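Local coordinates for putative Glycerophosphoryl diester phosphodiesterase (Silicibacter pomeroyi, PDB 3L12), which is of unconfirmed function but belongs to the glycerophosphoryl diester phosphodiesterase family of TIM-barrel proteins and carries a bound magnesium ion, at residues G13-I21 / L305-T313; A242-F253 / L267-V276. One frame throughout, in Å; residues are numbered along the deposited sequence. Where two conformers were deposited one is given.

Contact 1. Residues G13-I21 / L305-T313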
loop_
_atom_site.group_PDB
_atom_site.type_symbol
_atom_site.label_atom_id
_atom_site.label_comp_id
_atom_site.label_asym_id
_atom_site.label_seq_id
_atom_site.Cartn_x
_atom_site.Cartn_y
_atom_site.Cartn_z
ATOM N N GLY A 13 -6.396 12.572 21.201
ATOM C CA GLY A 13 -7.735 12.232 20.688
ATOM C C GLY A 13 -8.736 13.220 21.212
ATOM O O GLY A 13 -8.411 14.149 21.987
ATOM N N HIS A 14 -9.968 13.057 20.750
ATOM C CA HIS A 14 -11.089 13.834 21.239
ATOM C C HIS A 14 -12.345 13.073 20.827
ATOM O O HIS A 14 -12.231 12.054 20.127
ATOM C CB HIS A 14 -11.015 15.310 20.836
ATOM C CG HIS A 14 -10.930 15.543 19.378
ATOM N ND1 HIS A 14 -12.023 15.426 18.554
ATOM C CD2 HIS A 14 -9.898 15.938 18.597
ATOM C CE1 HIS A 14 -11.664 15.735 17.318
ATOM N NE2 HIS A 14 -10.373 16.034 17.317
ATOM N N PRO A 15 -13.534 13.549 21.203
ATOM C CA PRO A 15 -14.701 12.653 21.029
ATOM C C PRO A 15 -14.942 12.118 19.628
ATOM O O PRO A 15 -15.477 11.009 19.482
ATOM C CB PRO A 15 -15.875 13.503 21.523
ATOM C CG PRO A 15 -15.264 14.374 22.545
ATOM C CD PRO A 15 -13.905 14.754 21.972
ATOM N N SER A 16 -14.520 12.873 18.631
ATOM C CA SER A 16 -14.710 12.475 17.234
ATOM C C SER A 16 -13.511 11.842 16.575
ATOM O O SER A 16 -13.613 11.449 15.418
ATOM C CB SER A 16 -15.033 13.711 16.430
ATOM O OG SER A 16 -16.163 14.395 16.944
ATOM N N VAL A 17 -12.394 11.760 17.298
ATOM C CA VAL A 17 -11.121 11.372 16.686
ATOM C C VAL A 17 -10.299 10.363 17.481
ATOM O O VAL A 17 -10.129 10.502 18.707
ATOM C CB VAL A 17 -10.225 12.622 16.545
ATOM C CG1 VAL A 17 -8.776 12.268 16.143
ATOM C CG2 VAL A 17 -10.806 13.578 15.516
ATOM N N VAL A 18 -9.865 9.314 16.782
ATOM C CA VAL A 18 -8.884 8.382 17.235
ATOM C C VAL A 18 -7.733 8.488 16.218
ATOM O O VAL A 18 -7.911 8.288 15.017
ATOM C CB VAL A 18 -9.392 6.931 17.344
ATOM C CG1 VAL A 18 -8.220 6.006 17.800
ATOM C CG2 VAL A 18 -10.552 6.879 18.278
ATOM N N ARG A 19 -6.545 8.786 16.719
ATOM C CA ARG A 19 -5.388 8.936 15.834
ATOM C C ARG A 19 -4.936 7.573 15.311
ATOM O O ARG A 19 -5.127 6.535 16.001
ATOM C CB ARG A 19 -4.210 9.627 16.544
ATOM C CG ARG A 19 -4.527 10.982 17.138
ATOM C CD ARG A 19 -5.004 11.982 16.117
ATOM N NE ARG A 19 -5.357 13.211 16.838
ATOM C CZ ARG A 19 -5.730 14.338 16.259
ATOM N NH1 ARG A 19 -5.814 14.427 14.956
ATOM N NH2 ARG A 19 -6.011 15.398 17.005
ATOM N N VAL A 20 -4.374 7.602 14.102
ATOM C CA VAL A 20 -3.862 6.386 13.417
ATOM C C VAL A 20 -2.358 6.572 13.225
ATOM O O VAL A 20 -1.910 7.494 12.562
ATOM C CB VAL A 20 -4.563 6.075 12.107
ATOM C CG1 VAL A 20 -3.969 4.805 11.429
ATOM C CG2 VAL A 20 -6.101 5.855 12.342
ATOM N N ILE A 21 -1.592 5.696 13.880
ATOM C CA ILE A 21 -0.139 5.734 13.816
ATOM C C ILE A 21 0.330 4.517 13.020
ATOM O O ILE A 21 0.045 3.392 13.371
ATOM C CB ILE A 21 0.524 5.831 15.170
ATOM C CG1 ILE A 21 0.010 7.035 16.000
ATOM C CG2 ILE A 21 2.099 5.938 15.018
ATOM C CD1 ILE A 21 -1.156 6.709 16.924
ATOM N N LEU A 305 -12.591 3.031 11.712
ATOM C CA LEU A 305 -12.933 4.333 12.324
ATOM C C LEU A 305 -14.057 5.024 11.561
ATOM O O LEU A 305 -15.030 5.480 12.155
ATOM C CB LEU A 305 -11.713 5.232 12.503
ATOM C CG LEU A 305 -10.614 4.711 13.437
ATOM C CD1 LEU A 305 -9.369 5.597 13.408
ATOM C CD2 LEU A 305 -11.131 4.568 14.883
ATOM N N ILE A 306 -13.978 5.026 10.234
ATOM C CA ILE A 306 -15.061 5.599 9.441
ATOM C C ILE A 306 -16.399 4.869 9.683
ATOM O O ILE A 306 -17.433 5.489 9.804
ATOM C CB ILE A 306 -14.726 5.557 7.908
ATOM C CG1 ILE A 306 -13.571 6.495 7.534
ATOM C CG2 ILE A 306 -15.969 5.827 7.055
ATOM C CD1 ILE A 306 -13.764 7.944 7.887
ATOM N N ASP A 307 -16.364 3.544 9.759
ATOM C CA ASP A 307 -17.554 2.767 10.037
ATOM C C ASP A 307 -18.187 3.142 11.415
ATOM O O ASP A 307 -19.419 3.092 11.604
ATOM C CB ASP A 307 -17.229 1.283 10.045
ATOM C CG ASP A 307 -18.485 0.456 10.263
ATOM O OD1 ASP A 307 -19.282 0.351 9.295
ATOM O OD2 ASP A 307 -18.722 0.022 11.436
HETATM N N MSE A 308 -17.331 3.543 12.339
HETATM C CA MSE A 308 -17.732 4.012 13.682
HETATM C C MSE A 308 -18.042 5.492 13.746
HETATM O O MSE A 308 -18.323 6.029 14.819
HETATM C CB MSE A 308 -16.602 3.697 14.736
HETATM C CG MSE A 308 -16.360 2.230 14.818
HETATM SE SE MSE A 308 -14.902 1.755 15.981
HETATM C CE MSE A 308 -15.654 2.158 17.718
ATOM N N GLY A 309 -18.065 6.168 12.607
ATOM C CA GLY A 309 -18.354 7.587 12.562
ATOM C C GLY A 309 -17.267 8.508 13.057
ATOM O O GLY A 309 -17.548 9.688 13.310
ATOM N N LEU A 310 -16.053 7.981 13.204
ATOM C CA LEU A 310 -14.917 8.717 13.737
ATOM C C LEU A 310 -13.985 9.119 12.581
ATOM O O LEU A 310 -14.186 8.743 11.432
ATOM C CB LEU A 310 -14.173 7.854 14.747
ATOM C CG LEU A 310 -15.001 7.356 15.961
ATOM C CD1 LEU A 310 -14.307 6.253 16.761
ATOM C CD2 LEU A 310 -15.412 8.522 16.846
ATOM N N SER A 311 -12.941 9.870 12.916
ATOM C CA SER A 311 -11.930 10.228 11.949
ATOM C C SER A 311 -10.600 10.289 12.688
ATOM O O SER A 311 -10.542 10.116 13.906
ATOM C CB SER A 311 -12.293 11.567 11.328
ATOM O OG SER A 311 -12.244 12.603 12.289
ATOM N N TRP A 312 -9.543 10.576 11.963
ATOM C CA TRP A 312 -8.157 10.571 12.551
ATOM C C TRP A 312 -7.438 11.866 12.401
ATOM O O TRP A 312 -6.350 12.012 12.939
ATOM C CB TRP A 312 -7.316 9.408 12.006
ATOM C CG TRP A 312 -7.318 9.406 10.548
ATOM C CD1 TRP A 312 -6.466 10.072 9.721
ATOM C CD2 TRP A 312 -8.286 8.762 9.690
ATOM N NE1 TRP A 312 -6.827 9.850 8.404
ATOM C CE2 TRP A 312 -7.953 9.069 8.370
ATOM C CE3 TRP A 312 -9.400 7.987 9.920
ATOM C CZ2 TRP A 312 -8.724 8.588 7.282
ATOM C CZ3 TRP A 312 -10.147 7.542 8.884
ATOM C CH2 TRP A 312 -9.807 7.835 7.574
ATOM N N THR A 313 -8.242 12.858 11.989
ATOM C CA THR A 313 -7.918 14.271 11.868
ATOM C C THR A 313 -9.142 15.096 12.339
ATOM O O THR A 313 -10.370 14.816 12.173
ATOM C CB THR A 313 -7.668 14.705 10.427
ATOM O OG1 THR A 313 -8.888 14.597 9.689
ATOM C CG2 THR A 313 -6.604 13.855 9.748
ATOM O OXT THR A 313 -8.903 16.161 12.872
HETATM O O HOH W 1 -14.638 12.913 13.240
HETATM O O HOH W 2 -4.065 10.569 12.958
#
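Val20 and Leu305 meet in the tightest carbon packing of this contact: CG2 of Val20 lies 3.4 Å from CD1 of Leu305, closer than carbon atoms usually pack, the two side chains running past each other in opposite directions. CG2 of Val20 also touches CB of Trp312. The other branch of the leucine, CD2, sits 3.8 Å from CB of Val18, the two side chains crossing at about a right angle, and CD1 of Leu310 approaches CG2 of Val18 more loosely. Ala286 of helix 279-288 also packs against Leu305.

In the TIM barrel this contact joins the two ends of the chain: residues 13-21 lead into strand 19-23, and residues 305-313 leave helix 298-307 for the C-terminus. A Schellman motif ends that helix, Leu310 N bonding to Leu305 O and Gly309 N to Ile306 O, and the chain then runs beside the N-terminal segment in a single bridge, Val17 with Ser311. Two backbone bonds define it: Ser311 N to Ser16 O (3.0 Å) and Val18 N to Ser311 O (3.1 Å).

On the wetter side, polar atoms and water replace carbon contacts. Arg19 NH1 donates to Trp312 O at 3.2 Å, from 45° above the carbonyl plane, while its NE is held by Arg12 O; the bend at chi2 (-59°) brings the guanidinium back over CG1 of Val17. One water joins Trp312 O to Val20 N. Another donates to Ser16 O at 2.8 Å, where the exposed Ser16 borders the contact.

Contact 2. Residues A242-F253 / L267-V276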
loop_
_atom_site.group_PDB
_atom_site.type_symbol
_atom_site.label_atom_id
_atom_site.label_comp_id
_atom_site.label_asym_id
_atom_site.label_seq_id
_atom_site.Cartn_x
_atom_site.Cartn_y
_atom_site.Cartn_z
ATOM N N ALA A 242 3.204 8.875 34.806
ATOM C CA ALA A 242 3.003 10.277 35.210
ATOM C C ALA A 242 4.094 10.669 36.211
ATOM O O ALA A 242 4.715 11.740 36.096
ATOM C CB ALA A 242 1.610 10.498 35.828
ATOM N N SER A 243 4.347 9.799 37.189
ATOM C CA SER A 243 5.398 10.078 38.202
ATOM C C SER A 243 6.806 10.201 37.608
ATOM O O SER A 243 7.596 11.018 38.106
ATOM C CB SER A 243 5.398 9.032 39.325
ATOM O OG SER A 243 4.229 9.164 40.111
ATOM N N ALA A 244 7.108 9.416 36.565
ATOM C CA ALA A 244 8.394 9.472 35.873
ATOM C C ALA A 244 8.566 10.765 35.057
ATOM O O ALA A 244 9.698 11.113 34.709
ATOM C CB ALA A 244 8.586 8.277 34.993
ATOM N N GLY A 245 7.461 11.451 34.759
ATOM C CA GLY A 245 7.460 12.699 34.003
ATOM C C GLY A 245 7.077 12.531 32.540
ATOM O O GLY A 245 7.355 13.394 31.716
ATOM N N GLY A 246 6.474 11.402 32.192
ATOM C CA GLY A 246 6.056 11.165 30.796
ATOM C C GLY A 246 4.764 11.890 30.422
ATOM O O GLY A 246 3.931 12.204 31.308
ATOM N N GLN A 247 4.612 12.132 29.117
ATOM C CA GLN A 247 3.403 12.723 28.553
ATOM C C GLN A 247 2.463 11.667 27.933
ATOM O O GLN A 247 1.268 11.911 27.838
ATOM C CB GLN A 247 3.738 13.758 27.499
ATOM C CG GLN A 247 4.204 15.093 28.046
ATOM C CD GLN A 247 5.510 14.991 28.811
ATOM O OE1 GLN A 247 6.486 14.446 28.320
ATOM N NE2 GLN A 247 5.525 15.523 30.044
ATOM N N LEU A 248 3.022 10.541 27.504
ATOM C CA LEU A 248 2.231 9.452 26.886
ATOM C C LEU A 248 2.533 8.120 27.566
ATOM O O LEU A 248 3.672 7.840 27.979
ATOM C CB LEU A 248 2.555 9.304 25.413
ATOM C CG LEU A 248 2.309 10.425 24.407
ATOM C CD1 LEU A 248 3.466 11.356 24.475
ATOM C CD2 LEU A 248 2.131 9.839 22.958
ATOM N N TRP A 249 1.496 7.288 27.639
ATOM C CA TRP A 249 1.611 5.921 28.101
ATOM C C TRP A 249 1.169 5.089 26.935
ATOM O O TRP A 249 0.084 5.317 26.398
ATOM C CB TRP A 249 0.703 5.648 29.303
ATOM C CG TRP A 249 0.661 4.179 29.697
ATOM C CD1 TRP A 249 1.693 3.303 29.750
ATOM C CD2 TRP A 249 -0.500 3.459 30.135
ATOM N NE1 TRP A 249 1.238 2.038 30.158
ATOM C CE2 TRP A 249 -0.103 2.124 30.392
ATOM C CE3 TRP A 249 -1.849 3.804 30.274
ATOM C CZ2 TRP A 249 -1.002 1.147 30.814
ATOM C CZ3 TRP A 249 -2.740 2.834 30.681
ATOM C CH2 TRP A 249 -2.307 1.514 30.926
ATOM N N CYS A 250 1.992 4.135 26.519
ATOM C CA CYS A 250 1.728 3.323 25.331
ATOM C C CYS A 250 1.748 1.861 25.655
ATOM O O CYS A 250 2.715 1.162 25.441
ATOM C CB CYS A 250 2.711 3.607 24.188
ATOM S SG CYS A 250 2.567 5.327 23.596
ATOM N N PRO A 251 0.638 1.372 26.210
ATOM C CA PRO A 251 0.530 -0.041 26.532
ATOM C C PRO A 251 0.148 -0.942 25.381
ATOM O O PRO A 251 -0.621 -0.548 24.459
ATOM C CB PRO A 251 -0.609 -0.072 27.524
ATOM C CG PRO A 251 -1.511 1.047 27.061
ATOM C CD PRO A 251 -0.578 2.125 26.549
ATOM N N TYR A 252 0.664 -2.158 25.433
ATOM C CA TYR A 252 0.296 -3.185 24.484
ATOM C C TYR A 252 -1.229 -3.399 24.609
ATOM O O TYR A 252 -1.786 -3.355 25.712
ATOM C CB TYR A 252 1.036 -4.459 24.793
ATOM C CG TYR A 252 0.759 -5.579 23.821
ATOM C CD1 TYR A 252 1.167 -5.483 22.507
ATOM C CD2 TYR A 252 0.178 -6.767 24.258
ATOM C CE1 TYR A 252 0.940 -6.522 21.610
ATOM C CE2 TYR A 252 -0.044 -7.809 23.364
ATOM C CZ TYR A 252 0.336 -7.662 22.056
ATOM O OH TYR A 252 0.113 -8.699 21.160
ATOM N N PHE A 253 -1.879 -3.623 23.479
ATOM C CA PHE A 253 -3.359 -3.583 23.490
ATOM C C PHE A 253 -4.031 -4.632 24.382
ATOM O O PHE A 253 -5.107 -4.373 24.889
ATOM C CB PHE A 253 -3.936 -3.595 22.071
ATOM C CG PHE A 253 -3.919 -4.939 21.406
ATOM C CD1 PHE A 253 -2.805 -5.379 20.770
ATOM C CD2 PHE A 253 -5.044 -5.740 21.390
ATOM C CE1 PHE A 253 -2.748 -6.610 20.125
ATOM C CE2 PHE A 253 -4.973 -6.982 20.772
ATOM C CZ PHE A 253 -3.844 -7.391 20.125
ATOM N N LEU A 267 -4.847 11.488 34.904
ATOM C CA LEU A 267 -3.476 11.915 35.239
ATOM C C LEU A 267 -2.892 12.859 34.185
ATOM O O LEU A 267 -1.749 13.263 34.302
ATOM C CB LEU A 267 -2.572 10.698 35.429
ATOM C CG LEU A 267 -2.831 9.829 36.654
ATOM C CD1 LEU A 267 -2.187 8.461 36.575
ATOM C CD2 LEU A 267 -2.356 10.574 37.938
ATOM N N GLY A 268 -3.665 13.191 33.162
ATOM C CA GLY A 268 -3.237 14.091 32.092
ATOM C C GLY A 268 -2.415 13.453 30.970
ATOM O O GLY A 268 -1.786 14.171 30.197
ATOM N N LEU A 269 -2.401 12.125 30.897
ATOM C CA LEU A 269 -1.573 11.425 29.886
ATOM C C LEU A 269 -2.354 11.160 28.630
ATOM O O LEU A 269 -3.595 11.091 28.654
ATOM C CB LEU A 269 -1.088 10.082 30.440
ATOM C CG LEU A 269 -0.277 10.074 31.719
ATOM C CD1 LEU A 269 -0.101 8.674 32.337
ATOM C CD2 LEU A 269 1.085 10.769 31.476
ATOM N N ILE A 270 -1.622 11.040 27.520
ATOM C CA ILE A 270 -2.181 10.599 26.231
ATOM C C ILE A 270 -1.918 9.085 26.184
ATOM O O ILE A 270 -0.858 8.664 26.638
ATOM C CB ILE A 270 -1.544 11.366 25.081
ATOM C CG1 ILE A 270 -2.069 12.808 25.056
ATOM C CG2 ILE A 270 -1.804 10.655 23.717
ATOM C CD1 ILE A 270 -1.372 13.757 24.010
ATOM N N VAL A 271 -2.861 8.278 25.652
ATOM C CA VAL A 271 -2.720 6.854 25.605
ATOM C C VAL A 271 -2.764 6.391 24.150
ATOM O O VAL A 271 -3.767 6.621 23.449
ATOM C CB VAL A 271 -3.809 6.149 26.414
ATOM C CG1 VAL A 271 -3.604 4.648 26.418
ATOM C CG2 VAL A 271 -3.860 6.737 27.860
ATOM N N LEU A 272 -1.677 5.795 23.707
ATOM C CA LEU A 272 -1.583 5.242 22.336
ATOM C C LEU A 272 -1.365 3.755 22.525
ATOM O O LEU A 272 -0.375 3.338 23.167
ATOM C CB LEU A 272 -0.438 5.850 21.559
ATOM C CG LEU A 272 -0.334 7.369 21.439
ATOM C CD1 LEU A 272 0.866 7.631 20.518
ATOM C CD2 LEU A 272 -1.602 7.989 20.862
ATOM N N THR A 273 -2.245 2.927 21.985
ATOM C CA THR A 273 -2.056 1.495 22.127
ATOM C C THR A 273 -1.518 0.880 20.816
ATOM O O THR A 273 -1.685 1.456 19.705
ATOM C CB THR A 273 -3.326 0.834 22.633
ATOM O OG1 THR A 273 -3.011 -0.514 23.032
ATOM C CG2 THR A 273 -4.437 0.937 21.569
ATOM N N TRP A 274 -0.851 -0.274 20.950
ATOM C CA TRP A 274 -0.091 -0.914 19.873
ATOM C C TRP A 274 -0.033 -2.408 20.055
ATOM O O TRP A 274 -0.381 -2.855 21.176
ATOM C CB TRP A 274 1.387 -0.400 19.867
ATOM C CG TRP A 274 2.093 -0.720 21.135
ATOM C CD1 TRP A 274 2.058 0.005 22.280
ATOM C CD2 TRP A 274 2.886 -1.878 21.405
ATOM N NE1 TRP A 274 2.753 -0.650 23.271
ATOM C CE2 TRP A 274 3.271 -1.804 22.769
ATOM C CE3 TRP A 274 3.279 -2.994 20.647
ATOM C CZ2 TRP A 274 4.080 -2.759 23.363
ATOM C CZ3 TRP A 274 4.071 -3.958 21.265
ATOM C CH2 TRP A 274 4.452 -3.824 22.611
ATOM N N THR A 275 0.189 -3.230 19.013
ATOM C CA THR A 275 0.146 -2.940 17.580
ATOM C C THR A 275 -1.174 -3.655 17.203
ATOM O O THR A 275 -1.294 -4.879 17.339
ATOM C CB THR A 275 1.315 -3.479 16.818
ATOM O OG1 THR A 275 2.485 -2.741 17.193
ATOM C CG2 THR A 275 1.079 -3.352 15.352
ATOM N N VAL A 276 -2.164 -2.870 16.797
ATOM C CA VAL A 276 -3.543 -3.400 16.744
ATOM C C VAL A 276 -3.894 -3.630 15.305
ATOM O O VAL A 276 -4.019 -2.669 14.515
ATOM C CB VAL A 276 -4.550 -2.461 17.498
ATOM C CG1 VAL A 276 -5.848 -3.181 17.790
ATOM C CG2 VAL A 276 -3.968 -1.812 18.828
HETATM O O HOH W 3 0.121 14.313 28.294
#
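A right-handed beta-alpha-beta crossover of the TIM barrel, strand 248-251, helix 258-266 and strand 270-273, brings these segments together as parallel neighbours, their short axes 4.8 Å apart at 24°. The ladder is read from three backbone bonds: Ile270 N to Gln247 O, Trp249 N to Ile270 O at 2.9 Å, and Leu272 N to Trp249 O, the longest at 3.3 Å. Leu248 and Ile270 lie side by side on one face of the sheet, and CD2 of Leu248 reaches forward to CD1 of Leu272 (3.5 Å). Trp249 and Val271 occupy the other face, with CG of Pro251 over the centre of the indole and Trp249 NE1 bonded to Ser209 OG. At the N-terminal ends of the strands a water donates to both Gln247 O and Gly268 O, while CD1 of Leu269 packs against CB of Ala242.

Toward the C-terminal ends of the strands, side-chain donors join the backbone bonds. Thr273 OG1 donates to Pro251 O at 2.8 Å, and Phe253 N donates to Trp274 O. CB of Phe253 also packs on CG2 of Val276. The first torsion of Trp274 folds its indole back across the neighbouring segment. One face of the indole receives CA of Tyr252 and the edge of the tyrosine ring, an edge-to-face pair with planes at 61°. At the indole rim, NE1 donates within the ring plane to Cys250 O at 2.8 Å, meeting that oxygen from 56° above its carbonyl plane.

Overall arrangement
Both contacts belong to one curled sheet: strand 292-295 pairs in parallel with strand 19-23 of contact 1 and with strand 270-273 of contact 2. Their centres are 18 Å apart, and they touch where CD1 of Ile21 meets CD2 of Leu272 at 4.2 Å. Along the chain, contact 2 is nested within the much longer loop closed by contact 1. Contact 2 approaches the metal site formed by Glu50, Asp52 and Glu149: the Thr275 side chain is about 7 Å from the magnesium ion, and that of Trp274 about 4 Å from an unidentified molecule, probably from the crystallisation liquor. Contact 1 meets the second subunit, where Phe120 of that chain packs on Trp312.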